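PDB 4I45: uncharacterized protein from Photobacterium profundum, which probably hydrolyses acyl-CoA thioesters like 4-hydroxybenzoyl-CoA thioesterases, and binds a magnesium ion. Local coordinates for residues A58-N63 and E111-D116; M64-G69 and A104-D109; Y88-R93 and Q122-D127. One frame throughout, in Å; residues are numbered along the deposited sequence. Where two conformers were deposited one is given.

Interaction 1 of 3, residues A58-N63 and E111-D116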
ATOM      1  N   ALA A  58     -11.757 -17.562  -1.677  1.00 15.71           N
ATOM      2  CA  ALA A  58     -12.048 -16.153  -1.557  1.00 16.72           C
ATOM      3  C   ALA A  58     -12.374 -15.839  -0.112  1.00 14.17           C
ATOM      4  O   ALA A  58     -13.048 -16.602   0.555  1.00 14.55           O
ATOM      5  CB  ALA A  58     -13.226 -15.773  -2.435  1.00 18.95           C
ATOM      6  N   VAL A  59     -11.928 -14.676   0.341  1.00 15.55           N
ATOM      7  CA  VAL A  59     -12.372 -14.165   1.628  1.00 14.79           C
ATOM      8  C   VAL A  59     -13.776 -13.620   1.484  1.00 13.63           C
ATOM      9  O   VAL A  59     -14.032 -12.697   0.710  1.00 14.39           O
ATOM     10  CB  VAL A  59     -11.439 -13.081   2.162  1.00 15.40           C
ATOM     11  CG1 VAL A  59     -11.959 -12.459   3.549  1.00 16.05           C
ATOM     12  CG2 VAL A  59     -10.036 -13.638   2.318  1.00 18.71           C
ATOM     13  N   TYR A  60     -14.687 -14.201   2.248  1.00 13.09           N
ATOM     14  CA  TYR A  60     -16.058 -13.745   2.302  1.00 13.96           C
ATOM     15  C   TYR A  60     -16.318 -12.756   3.455  1.00 12.89           C
ATOM     16  O   TYR A  60     -17.013 -11.762   3.274  1.00 13.94           O
ATOM     17  CB  TYR A  60     -16.983 -14.997   2.335  1.00 14.83           C
ATOM     18  CG  TYR A  60     -18.431 -14.685   2.515  1.00 15.69           C
ATOM     19  CD1 TYR A  60     -19.049 -13.709   1.753  1.00 15.57           C
ATOM     20  CD2 TYR A  60     -19.193 -15.350   3.467  1.00 18.95           C
ATOM     21  CE1 TYR A  60     -20.407 -13.424   1.892  1.00 18.65           C
ATOM     22  CE2 TYR A  60     -20.545 -15.054   3.637  1.00 22.33           C
ATOM     23  CZ  TYR A  60     -21.145 -14.086   2.838  1.00 19.62           C
ATOM     24  OH  TYR A  60     -22.477 -13.798   3.009  1.00 25.75           O
ATOM     25  N   LYS A  61     -15.771 -13.067   4.623  1.00 12.69           N
ATOM     26  CA  LYS A  61     -15.948 -12.177   5.776  1.00 13.49           C
ATOM     27  C   LYS A  61     -14.645 -12.106   6.501  1.00 13.89           C
ATOM     28  O   LYS A  61     -13.902 -13.061   6.599  1.00 13.77           O
ATOM     29  CB  LYS A  61     -17.037 -12.693   6.725  1.00 14.98           C
ATOM     30  CG  LYS A  61     -18.434 -12.574   6.153  1.00 17.43           C
ATOM     31  CD  LYS A  61     -19.483 -13.122   7.092  1.00 17.85           C
ATOM     32  CE  LYS A  61     -20.899 -13.049   6.564  1.00 24.17           C
ATOM     33  NZ  LYS A  61     -21.883 -13.699   7.514  1.00 26.75           N
ATOM     34  N   ALA A  62     -14.405 -10.909   7.050  1.00 12.67           N
ATOM     35  CA  ALA A  62     -13.278 -10.630   7.956  1.00 13.01           C
ATOM     36  C   ALA A  62     -13.738  -9.709   9.092  1.00 12.91           C
ATOM     37  O   ALA A  62     -14.218  -8.612   8.841  1.00 14.17           O
ATOM     38  CB  ALA A  62     -12.171 -10.008   7.214  1.00 13.93           C
ATOM     39  N   ASN A  63     -13.684 -10.260  10.299  1.00 13.44           N
ATOM     40  CA  ASN A  63     -14.063  -9.498  11.497  1.00 13.62           C
ATOM     41  C   ASN A  63     -12.834  -9.259  12.325  1.00 12.70           C
ATOM     42  O   ASN A  63     -12.232 -10.197  12.816  1.00 15.19           O
ATOM     43  CB  ASN A  63     -15.081 -10.247  12.306  1.00 14.70           C
ATOM     44  CG  ASN A  63     -16.399 -10.389  11.578  1.00 16.63           C
ATOM     45  OD1 ASN A  63     -16.629  -9.797  10.511  1.00 19.28           O
ATOM     46  ND2 ASN A  63     -17.277 -11.173  12.149  1.00 28.77           N
ATOM     47  N   GLU A 111     -13.540 -15.777   7.254  1.00 14.66           N
ATOM     48  CA  GLU A 111     -14.276 -16.869   6.598  0.50 14.20           C
ATOM     49  C   GLU A 111     -13.912 -16.871   5.137  1.00 13.19           C
ATOM     50  O   GLU A 111     -14.131 -15.868   4.438  1.00 14.39           O
ATOM     51  CB  GLU A 111     -15.798 -16.720   6.703  0.50 14.87           C
ATOM     52  CG  GLU A 111     -16.314 -16.468   8.101  0.50 16.55           C
ATOM     53  CD  GLU A 111     -17.831 -16.587   8.221  0.50 19.28           C
ATOM     54  OE1 GLU A 111     -18.518 -16.567   7.171  0.50 21.21           O
ATOM     55  OE2 GLU A 111     -18.333 -16.694   9.365  0.50 21.11           O
ATOM     56  N   MET A 112     -13.399 -18.016   4.709  1.00 14.64           N
ATOM     57  CA  MET A 112     -13.047 -18.209   3.313  0.70 14.95           C
ATOM     58  C   MET A 112     -13.937 -19.282   2.688  1.00 15.46           C
ATOM     59  O   MET A 112     -14.233 -20.291   3.313  1.00 17.74           O
ATOM     60  CB  MET A 112     -11.595 -18.611   3.156  0.70 17.10           C
ATOM     61  CG  MET A 112     -10.632 -17.605   3.790  0.70 20.78           C
ATOM     62  SD  MET A 112      -9.013 -17.493   2.980  0.70 29.19           S
ATOM     63  CE  MET A 112      -9.436 -17.067   1.313  0.70 22.69           C
ATOM     64  N   VAL A 113     -14.366 -18.994   1.470  1.00 15.70           N
ATOM     65  CA  VAL A 113     -15.181 -19.929   0.708  1.00 15.81           C
ATOM     66  C   VAL A 113     -14.376 -20.462  -0.469  1.00 15.38           C
ATOM     67  O   VAL A 113     -13.487 -19.824  -1.008  1.00 17.23           O
ATOM     68  CB  VAL A 113     -16.458 -19.252   0.233  1.00 17.70           C
ATOM     69  CG1 VAL A 113     -17.319 -18.897   1.452  1.00 19.48           C
ATOM     70  CG2 VAL A 113     -16.140 -18.036  -0.641  1.00 20.21           C
ATOM     71  N   CYS A 114     -14.776 -21.655  -0.881  1.00 16.37           N
ATOM     72  CA  CYS A 114     -14.179 -22.375  -1.997  1.00 17.35           C
ATOM     73  C   CYS A 114     -15.190 -22.300  -3.156  1.00 16.94           C
ATOM     74  O   CYS A 114     -16.317 -22.783  -3.044  1.00 18.76           O
ATOM     75  CB  CYS A 114     -13.910 -23.812  -1.568  1.00 19.03           C
ATOM     76  SG  CYS A 114     -13.215 -24.825  -2.835  1.00 22.14           S
ATOM     77  N   LEU A 115     -14.792 -21.575  -4.198  1.00 17.39           N
ATOM     78  CA  LEU A 115     -15.654 -21.236  -5.355  1.00 17.83           C
ATOM     79  C   LEU A 115     -15.139 -21.783  -6.677  1.00 16.54           C
ATOM     80  O   LEU A 115     -13.931 -21.769  -6.943  1.00 17.27           O
ATOM     81  CB  LEU A 115     -15.779 -19.711  -5.501  1.00 17.43           C
ATOM     82  CG  LEU A 115     -16.326 -18.933  -4.310  1.00 18.85           C
ATOM     83  CD1 LEU A 115     -16.348 -17.425  -4.597  1.00 22.14           C
ATOM     84  CD2 LEU A 115     -17.710 -19.430  -3.957  1.00 21.03           C
ATOM     85  N   ASP A 116     -16.087 -22.211  -7.505  1.00 17.19           N
ATOM     86  CA  ASP A 116     -15.780 -22.544  -8.900  1.00 16.79           C
ATOM     87  C   ASP A 116     -15.823 -21.272  -9.768  1.00 17.96           C
ATOM     88  O   ASP A 116     -16.029 -20.175  -9.277  1.00 21.04           O
ATOM     89  CB  ASP A 116     -16.650 -23.703  -9.446  1.00 17.63           C
ATOM     90  CG  ASP A 116     -18.130 -23.347  -9.573  1.00 18.07           C
ATOM     91  OD1 ASP A 116     -18.924 -24.312  -9.645  1.00 22.66           O
ATOM     92  OD2 ASP A 116     -18.499 -22.143  -9.599  1.00 18.84           O
TER
HETATM   93  O   HOH W   1     -21.128 -16.374   7.273  1.00 29.97           O

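Interaction 2 of 3, residues M64-G69 and A104-D109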
ATOM      1  N   MET A  64     -12.478  -7.983  12.436  1.00 12.99           N
ATOM      2  CA  MET A  64     -11.249  -7.494  13.064  0.70 12.34           C
ATOM      3  C   MET A  64     -11.542  -6.796  14.409  1.00 11.99           C
ATOM      4  O   MET A  64     -12.515  -6.027  14.492  1.00 14.10           O
ATOM      5  CB  MET A  64     -10.568  -6.475  12.136  0.70 12.20           C
ATOM      6  CG  MET A  64     -10.179  -7.042  10.725  0.70 12.38           C
ATOM      7  SD  MET A  64      -8.850  -8.279  10.784  0.70 14.86           S
ATOM      8  CE  MET A  64      -7.378  -7.273  11.019  0.70 15.03           C
ATOM      9  N   ILE A  65     -10.684  -7.076  15.379  1.00 12.61           N
ATOM     10  CA  ILE A  65     -10.673  -6.328  16.653  1.00 12.89           C
ATOM     11  C   ILE A  65      -9.272  -5.802  16.808  1.00 12.01           C
ATOM     12  O   ILE A  65      -8.295  -6.556  16.792  1.00 12.66           O
ATOM     13  CB  ILE A  65     -11.027  -7.207  17.856  1.00 14.62           C
ATOM     14  CG1 ILE A  65     -12.258  -8.069  17.596  1.00 15.21           C
ATOM     15  CG2 ILE A  65     -11.221  -6.312  19.099  1.00 16.00           C
ATOM     16  CD1 ILE A  65     -12.528  -9.003  18.754  1.00 20.06           C
ATOM     17  N   PHE A  66      -9.192  -4.469  17.001  1.00 12.86           N
ATOM     18  CA  PHE A  66      -7.917  -3.781  17.171  1.00 13.49           C
ATOM     19  C   PHE A  66      -7.803  -3.420  18.665  1.00 13.44           C
ATOM     20  O   PHE A  66      -8.532  -2.546  19.142  1.00 15.90           O
ATOM     21  CB  PHE A  66      -7.833  -2.535  16.294  1.00 13.14           C
ATOM     22  CG  PHE A  66      -8.086  -2.826  14.836  1.00 12.38           C
ATOM     23  CD1 PHE A  66      -7.091  -3.346  13.991  1.00 14.00           C
ATOM     24  CD2 PHE A  66      -9.345  -2.624  14.314  1.00 15.01           C
ATOM     25  CE1 PHE A  66      -7.372  -3.631  12.649  1.00 14.06           C
ATOM     26  CE2 PHE A  66      -9.654  -2.961  12.973  1.00 15.20           C
ATOM     27  CZ  PHE A  66      -8.657  -3.423  12.159  1.00 14.51           C
ATOM     28  N   GLN A  67      -6.966  -4.162  19.382  1.00 12.58           N
ATOM     29  CA  GLN A  67      -6.912  -4.090  20.851  1.00 14.22           C
ATOM     30  C   GLN A  67      -5.798  -3.230  21.366  1.00 14.01           C
ATOM     31  O   GLN A  67      -5.903  -2.726  22.484  1.00 16.08           O
ATOM     32  CB  GLN A  67      -6.812  -5.505  21.457  1.00 14.56           C
ATOM     33  CG  GLN A  67      -8.028  -6.328  21.080  1.00 16.51           C
ATOM     34  CD  GLN A  67      -8.266  -7.623  21.847  1.00 17.37           C
ATOM     35  OE1 GLN A  67      -9.426  -7.925  22.159  1.00 23.15           O
ATOM     36  NE2 GLN A  67      -7.215  -8.400  22.123  1.00 18.93           N
ATOM     37  N   ASP A  68      -4.748  -3.003  20.610  1.00 13.15           N
ATOM     38  CA  ASP A  68      -3.638  -2.138  20.997  1.00 12.61           C
ATOM     39  C   ASP A  68      -2.960  -1.592  19.761  1.00 13.70           C
ATOM     40  O   ASP A  68      -3.040  -2.213  18.692  1.00 16.95           O
ATOM     41  CB  ASP A  68      -2.605  -2.893  21.818  1.00 14.77           C
ATOM     42  CG  ASP A  68      -1.615  -1.935  22.563  1.00 14.76           C
ATOM     43  OD1 ASP A  68      -2.022  -0.772  22.790  1.00 16.12           O
ATOM     44  OD2 ASP A  68      -0.473  -2.341  22.831  1.00 15.82           O
ATOM     45  N   GLY A  69      -2.390  -0.404  19.830  1.00 14.88           N
ATOM     46  CA  GLY A  69      -1.576   0.142  18.757  1.00 14.14           C
ATOM     47  C   GLY A  69      -0.254  -0.575  18.689  1.00 13.42           C
ATOM     48  O   GLY A  69       0.280  -1.031  19.692  1.00 15.77           O
ATOM     49  N   ALA A 104      -3.730 -10.737  22.540  1.00 15.35           N
ATOM     50  CA  ALA A 104      -3.357 -10.312  21.190  1.00 13.65           C
ATOM     51  C   ALA A 104      -3.504  -8.805  21.008  1.00 12.37           C
ATOM     52  O   ALA A 104      -4.420  -8.207  21.587  1.00 14.35           O
ATOM     53  CB  ALA A 104      -4.272 -11.021  20.176  1.00 17.21           C
ATOM     54  N   ALA A 105      -2.656  -8.205  20.192  1.00 12.23           N
ATOM     55  CA  ALA A 105      -2.839  -6.818  19.767  1.00 11.91           C
ATOM     56  C   ALA A 105      -3.996  -6.609  18.812  1.00 12.12           C
ATOM     57  O   ALA A 105      -4.687  -5.588  18.823  1.00 13.32           O
ATOM     58  CB  ALA A 105      -1.577  -6.269  19.152  1.00 14.61           C
ATOM     59  N   VAL A 106      -4.155  -7.590  17.903  1.00 12.80           N
ATOM     60  CA  VAL A 106      -5.193  -7.559  16.848  1.00 12.26           C
ATOM     61  C   VAL A 106      -5.677  -8.984  16.638  1.00 11.67           C
ATOM     62  O   VAL A 106      -4.886  -9.909  16.642  1.00 13.04           O
ATOM     63  CB  VAL A 106      -4.656  -7.023  15.516  1.00 11.87           C
ATOM     64  CG1 VAL A 106      -5.794  -7.017  14.422  1.00 13.77           C
ATOM     65  CG2 VAL A 106      -4.020  -5.619  15.719  1.00 12.79           C
ATOM     66  N   ILE A 107      -6.989  -9.112  16.510  1.00 12.96           N
ATOM     67  CA  ILE A 107      -7.629 -10.390  16.230  1.00 12.22           C
ATOM     68  C   ILE A 107      -8.464 -10.260  14.967  1.00 12.97           C
ATOM     69  O   ILE A 107      -9.150  -9.285  14.733  1.00 13.80           O
ATOM     70  CB  ILE A 107      -8.580 -10.802  17.379  1.00 13.26           C
ATOM     71  CG1 ILE A 107      -7.791 -10.927  18.709  1.00 15.01           C
ATOM     72  CG2 ILE A 107      -9.364 -12.081  16.997  1.00 15.47           C
ATOM     73  CD1 ILE A 107      -8.652 -11.034  19.928  1.00 18.66           C
ATOM     74  N   GLY A 108      -8.360 -11.307  14.145  1.00 13.15           N
ATOM     75  CA  GLY A 108      -9.193 -11.503  12.970  1.00 13.01           C
ATOM     76  C   GLY A 108      -9.860 -12.883  12.908  1.00 12.31           C
ATOM     77  O   GLY A 108      -9.225 -13.899  13.179  1.00 14.29           O
ATOM     78  N   ASP A 109     -11.161 -12.870  12.659  1.00 13.25           N
ATOM     79  CA  ASP A 109     -11.889 -14.091  12.296  1.00 13.11           C
ATOM     80  C   ASP A 109     -12.246 -13.929  10.825  1.00 11.48           C
ATOM     81  O   ASP A 109     -12.989 -13.045  10.428  1.00 13.12           O
ATOM     82  CB  ASP A 109     -13.152 -14.242  13.119  1.00 14.11           C
ATOM     83  CG  ASP A 109     -12.877 -14.508  14.570  1.00 17.61           C
ATOM     84  OD1 ASP A 109     -12.128 -15.456  14.878  1.00 21.43           O
ATOM     85  OD2 ASP A 109     -13.447 -13.759  15.395  1.00 24.87           O
TER

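Interaction 3 of 3, residues Y88-R93 and Q122-D127. With MG (magnesium ion), chain B.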
ATOM      1  N   TYR A  88     -17.617 -26.490   2.476  1.00 24.61           N
ATOM      2  CA  TYR A  88     -17.334 -25.369   1.571  1.00 22.39           C
ATOM      3  C   TYR A  88     -16.450 -24.269   2.154  1.00 23.70           C
ATOM      4  O   TYR A  88     -15.833 -23.505   1.407  1.00 30.42           O
ATOM      5  CB  TYR A  88     -18.666 -24.751   1.099  1.00 28.10           C
ATOM      6  CG  TYR A  88     -19.639 -25.770   0.551  1.00 29.23           C
ATOM      7  CD1 TYR A  88     -19.469 -26.284  -0.705  1.00 31.58           C
ATOM      8  CD2 TYR A  88     -20.711 -26.223   1.315  1.00 39.74           C
ATOM      9  CE1 TYR A  88     -20.334 -27.216  -1.205  1.00 40.88           C
ATOM     10  CE2 TYR A  88     -21.582 -27.150   0.829  1.00 44.87           C
ATOM     11  CZ  TYR A  88     -21.391 -27.640  -0.428  1.00 41.64           C
ATOM     12  OH  TYR A  88     -22.255 -28.566  -0.906  1.00 49.32           O
ATOM     13  N   LYS A  89     -16.376 -24.201   3.482  1.00 22.32           N
ATOM     14  CA  LYS A  89     -15.871 -23.022   4.176  1.00 21.11           C
ATOM     15  C   LYS A  89     -14.797 -23.363   5.162  1.00 18.17           C
ATOM     16  O   LYS A  89     -14.827 -24.397   5.814  1.00 21.37           O
ATOM     17  CB  LYS A  89     -17.002 -22.297   4.898  1.00 26.98           C
ATOM     18  CG  LYS A  89     -18.194 -22.066   3.980  1.00 32.50           C
ATOM     19  CD  LYS A  89     -19.151 -21.001   4.471  1.00 32.60           C
ATOM     20  CE  LYS A  89     -19.584 -21.214   5.938  1.00 43.21           C
ATOM     21  NZ  LYS A  89     -18.624 -20.648   6.927  1.00 53.02           N
ATOM     22  N   THR A  90     -13.847 -22.448   5.238  1.00 16.95           N
ATOM     23  CA  THR A  90     -12.775 -22.511   6.190  0.50 18.25           C
ATOM     24  C   THR A  90     -12.852 -21.261   7.087  1.00 15.20           C
ATOM     25  O   THR A  90     -13.025 -20.145   6.577  1.00 16.98           O
ATOM     26  CB  THR A  90     -11.449 -22.607   5.409  0.50 21.51           C
ATOM     27  OG1 THR A  90     -11.514 -23.748   4.533  0.50 27.78           O
ATOM     28  CG2 THR A  90     -10.279 -22.759   6.346  0.50 24.21           C
ATOM     29  N   LEU A  91     -12.766 -21.475   8.393  1.00 16.38           N
ATOM     30  CA  LEU A  91     -12.825 -20.382   9.377  1.00 15.28           C
ATOM     31  C   LEU A  91     -11.444 -20.224   9.989  1.00 14.35           C
ATOM     32  O   LEU A  91     -10.909 -21.168  10.555  1.00 16.03           O
ATOM     33  CB  LEU A  91     -13.846 -20.746  10.433  1.00 17.23           C
ATOM     34  CG  LEU A  91     -15.279 -21.060   9.982  1.00 23.91           C
ATOM     35  CD1 LEU A  91     -16.146 -21.444  11.198  1.00 30.81           C
ATOM     36  CD2 LEU A  91     -15.910 -19.903   9.226  1.00 30.48           C
ATOM     37  N   TRP A  92     -10.841 -19.063   9.761  1.00 14.26           N
ATOM     38  CA  TRP A  92      -9.471 -18.794  10.181  1.00 13.75           C
ATOM     39  C   TRP A  92      -9.458 -17.866  11.370  1.00 13.50           C
ATOM     40  O   TRP A  92     -10.167 -16.842  11.355  1.00 16.45           O
ATOM     41  CB  TRP A  92      -8.699 -18.117   9.073  1.00 13.70           C
ATOM     42  CG  TRP A  92      -8.611 -18.943   7.825  1.00 14.39           C
ATOM     43  CD1 TRP A  92      -9.641 -19.311   6.955  1.00 15.13           C
ATOM     44  CD2 TRP A  92      -7.430 -19.587   7.333  1.00 15.35           C
ATOM     45  NE1 TRP A  92      -9.164 -20.087   5.950  1.00 16.91           N
ATOM     46  CE2 TRP A  92      -7.837 -20.306   6.115  1.00 15.60           C
ATOM     47  CE3 TRP A  92      -6.118 -19.639   7.730  1.00 15.42           C
ATOM     48  CZ2 TRP A  92      -6.929 -21.020   5.331  1.00 17.49           C
ATOM     49  CZ3 TRP A  92      -5.204 -20.365   6.943  1.00 15.24           C
ATOM     50  CH2 TRP A  92      -5.606 -21.061   5.776  1.00 16.57           C
ATOM     51  N   ARG A  93      -8.685 -18.244  12.388  1.00 12.82           N
ATOM     52  CA  ARG A  93      -8.431 -17.339  13.530  1.00 12.26           C
ATOM     53  C   ARG A  93      -7.013 -16.865  13.361  1.00 12.73           C
ATOM     54  O   ARG A  93      -6.083 -17.674  13.324  1.00 13.13           O
ATOM     55  CB  ARG A  93      -8.604 -18.085  14.846  1.00 13.35           C
ATOM     56  CG  ARG A  93      -8.263 -17.313  16.060  1.00 16.57           C
ATOM     57  CD  ARG A  93      -9.271 -16.199  16.288  1.00 20.04           C
ATOM     58  NE  ARG A  93      -9.179 -15.672  17.616  1.00 23.63           N
ATOM     59  CZ  ARG A  93     -10.177 -15.144  18.303  1.00 24.08           C
ATOM     60  NH1 ARG A  93     -11.404 -15.064  17.819  1.00 21.23           N
ATOM     61  NH2 ARG A  93      -9.930 -14.693  19.508  1.00 28.50           N
ATOM     62  N   GLN A 122     -18.172 -24.897  -3.803  1.00 19.98           N
ATOM     63  CA  GLN A 122     -17.832 -26.282  -4.073  1.00 20.41           C
ATOM     64  C   GLN A 122     -17.039 -26.863  -2.917  1.00 22.07           C
ATOM     65  O   GLN A 122     -16.357 -26.128  -2.233  1.00 21.36           O
ATOM     66  CB  GLN A 122     -17.024 -26.419  -5.357  1.00 21.32           C
ATOM     67  CG  GLN A 122     -17.739 -25.974  -6.607  1.00 20.35           C
ATOM     68  CD  GLN A 122     -19.001 -26.750  -6.888  1.00 20.40           C
ATOM     69  OE1 GLN A 122     -19.238 -27.839  -6.346  1.00 26.58           O
ATOM     70  NE2 GLN A 122     -19.835 -26.179  -7.731  1.00 24.95           N
ATOM     71  N   PRO A 123     -17.121 -28.196  -2.712  1.00 20.11           N
ATOM     72  CA  PRO A 123     -16.399 -28.777  -1.584  1.00 20.56           C
ATOM     73  C   PRO A 123     -14.898 -28.522  -1.719  1.00 20.85           C
ATOM     74  O   PRO A 123     -14.364 -28.503  -2.811  1.00 20.58           O
ATOM     75  CB  PRO A 123     -16.762 -30.264  -1.658  1.00 24.58           C
ATOM     76  CG  PRO A 123     -18.086 -30.289  -2.393  1.00 24.49           C
ATOM     77  CD  PRO A 123     -17.950 -29.198  -3.412  1.00 19.63           C
ATOM     78  N   VAL A 124     -14.243 -28.221  -0.609  1.00 18.43           N
ATOM     79  CA  VAL A 124     -12.774 -28.177  -0.600  1.00 18.32           C
ATOM     80  C   VAL A 124     -12.254 -29.600  -0.858  1.00 17.20           C
ATOM     81  O   VAL A 124     -12.649 -30.528  -0.139  1.00 18.03           O
ATOM     82  CB  VAL A 124     -12.219 -27.670   0.746  1.00 19.23           C
ATOM     83  CG1 VAL A 124     -10.699 -27.645   0.695  1.00 20.26           C
ATOM     84  CG2 VAL A 124     -12.811 -26.271   1.088  1.00 22.54           C
ATOM     85  N   PRO A 125     -11.385 -29.783  -1.882  1.00 15.29           N
ATOM     86  CA  PRO A 125     -10.838 -31.134  -2.066  1.00 15.35           C
ATOM     87  C   PRO A 125      -9.981 -31.626  -0.903  1.00 16.00           C
ATOM     88  O   PRO A 125      -9.342 -30.810  -0.230  1.00 16.97           O
ATOM     89  CB  PRO A 125     -10.011 -31.033  -3.375  1.00 17.10           C
ATOM     90  CG  PRO A 125     -10.520 -29.747  -4.049  1.00 16.15           C
ATOM     91  CD  PRO A 125     -10.860 -28.842  -2.885  1.00 16.46           C
ATOM     92  N   ALA A 126      -9.966 -32.922  -0.644  1.00 16.62           N
ATOM     93  CA  ALA A 126      -9.176 -33.496   0.444  1.00 16.59           C
ATOM     94  C   ALA A 126      -7.681 -33.196   0.305  1.00 14.50           C
ATOM     95  O   ALA A 126      -6.993 -32.918   1.284  1.00 19.35           O
ATOM     96  CB  ALA A 126      -9.421 -34.992   0.538  1.00 18.51           C
ATOM     97  N   ASP A 127      -7.170 -33.160  -0.924  1.00 15.64           N
ATOM     98  CA  ASP A 127      -5.724 -33.015  -1.091  1.00 15.84           C
ATOM     99  C   ASP A 127      -5.159 -31.674  -0.601  1.00 17.46           C
ATOM    100  O   ASP A 127      -4.097 -31.681  -0.015  1.00 21.76           O
ATOM    101  CB  ASP A 127      -5.235 -33.372  -2.505  1.00 16.30           C
ATOM    102  CG  ASP A 127      -5.906 -32.586  -3.617  1.00 16.59           C
ATOM    103  OD1 ASP A 127      -5.788 -33.020  -4.788  1.00 19.65           O
ATOM    104  OD2 ASP A 127      -6.580 -31.542  -3.428  1.00 18.41           O
TER
HETATM  105 MG    MG B 201      -6.711 -32.781  -6.516  1.00 10.54          MG
HETATM  106  O   HOH W   2      -8.002 -34.377  -5.849  1.00 16.53           O
HETATM  107  O   HOH W   3      -5.203 -31.322  -7.032  1.00 15.80           O

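Interaction 1 of 3, residues A58-N63 and E111-D116
The side chains of Tyr60 and Glu111 lie side by side and point the same way, with ring and carboxylate planes 44° apart. In the conformer described, Glu111 OE1 approaches Tyr60 CD2 obliquely, at 4.0 Å, and Val113 CG1 also lies oblique to the ring. One ring face carries CG of Lys61 near its rim. The extended chains of Lys61 and Glu111 travel together, so CD of the lysine packs on OE1 of the glutamate. Their charged ends stop at 4.4 Å between Lys61 NZ and Glu111 OE1, beyond a direct salt bridge. A water closes the gap, accepting from Lys61 NZ (2.8 Å) and donating to Glu111 OE1 (2.6 Å). Beneath these side chains the backbone explains why Tyr60 and Lys61 share one partner. Glu111 O is gripped twice, by Tyr60 N at 2.8 Å almost straight ahead of the carbonyl and by Lys61 N at 3.3 Å in the carbonyl plane on a lone pair. The extra residue turns the chain at Tyr60, where psi is -43°, and brings its CB toward the neighbouring strand. On the face of Val59 and Met112, the methionine, bent at its last torsion, lays CE against Val59 CG2 at 3.6 Å, again in one of two conformers. Helix 28-40 meets this face through Arg37. From Lys61 to Asn63 the strand also pairs, antiparallel, with a strand of the second subunit, which continues the sheet. Two successive residues facing one, with the register slipping by one, define a classic beta bulge, here in the antiparallel sheet of a hot-dog fold.

Interaction 2 of 3, residues M64-G69 and A104-D109
Ile65 and Ile107 form the hydrogen-bonded pair at the centre of an almost perfectly antiparallel ladder, 174° between strand directions, with Met64 opposite Gly108 and Phe66 opposite Val106 as the flanking non-hydrogen-bonded pairs. Ile65 N gives to Ile107 O at 2.8 Å and Ile107 N returns a bond to Ile65 O at 2.9 Å. On one face the two isoleucines sit abreast. On the other, Met64, Phe66 and Val106 come together. Val106 turns its CG1 away from its own backbone N (chi1 180°) and sets that methyl between two partners: Met64 CE touches it at 3.8 Å in the conformer described, and Phe66 CD1 at 3.9 Å. The valine and phenylalanine lie alongside each other, the methyl meeting the ring obliquely, whereas the methionine, bent at both later torsions, brings SD over the bare backbone of Gly108. Phe29 of helix 28-40 packs on all three of these side chains, and this is the hot-dog arrangement, a curved antiparallel sheet wrapped around a central helix. Past Phe66 the regular ladder ends, and Ala105 O accepts two backbone donors, Gln67 N at 2.7 Å and Asp68 N at 3.1 Å. The extended side chain of Gln67 then reaches further, and NE2 donates to Ala104 O at 2.9 Å. That acceptor is only 1° out of the amide plane of Gln67, although the donor is tilted from the carbonyl plane. The same amide lies across CD1 of Ile107, 3.7 Å from NE2. At this end of the contact Asp68 is salt-bridged to Arg98; back in the ladder, Ile65 packs on Tyr60 of the second subunit.

Interaction 3 of 3, residues Y88-R93 and Q122-D127
Tyr88 lays one edge of its ring against the backbone joining Gln122 to Pro123: Tyr88 CD1 is 3.3 Å from Gln122 C, which lies near the ring plane. Here the hot-dog sheet meets the chain that leads from it to the C-terminal helix, for Tyr88 immediately precedes strand 89-97 and residues 122-127 run into the short, weakly bonded helix 126-129. CG of the tyrosine lies beside its own backbone N (chi1 -51°), which carries the ring out along the passing chain. Farther along that edge, Tyr88 CE1 meets CD of Pro123 at 3.8 Å. Val124 adds a looser touch, CG2 standing 4.1 Å from Tyr88 O, and Val124 also packs on Cys114. No hydrogen bond joins the two segments directly; Cys114, bonded through its backbone to both Tyr88 and Gln122, links them. The polar end of Gln122 is engaged by Asp116 instead. Farther along residues 122-127, Pro125 packs on His53, and Asp127 joins that histidine at the magnesium ion along with two waters. The carboxylate binds through one oxygen, Asp127 OD1 at 2.0 Å from the magnesium, while OD2 stays 3.3 Å from it.

All three contacts involve one antiparallel hot-dog sheet, but only interactions 1 and 2 pair its strands, as successive parts of the 56-66 and 106-115 ladder with centres 20 Å apart. Strand 56-66 also pairs with a strand of the second subunit, so the sheet runs on across that interface. Interaction 3 sets the start of strand 89-97, on the other side of 106-115, against the following chain. Residues 64-69 and 104-109 fall between the two segments of interaction 1, whereas those of interaction 3 alternate with both others. Interaction 3 lies 9 Å from interaction 1 and 24 Å from interaction 2, centre to centre, placing the magnesium site remote from interaction 2.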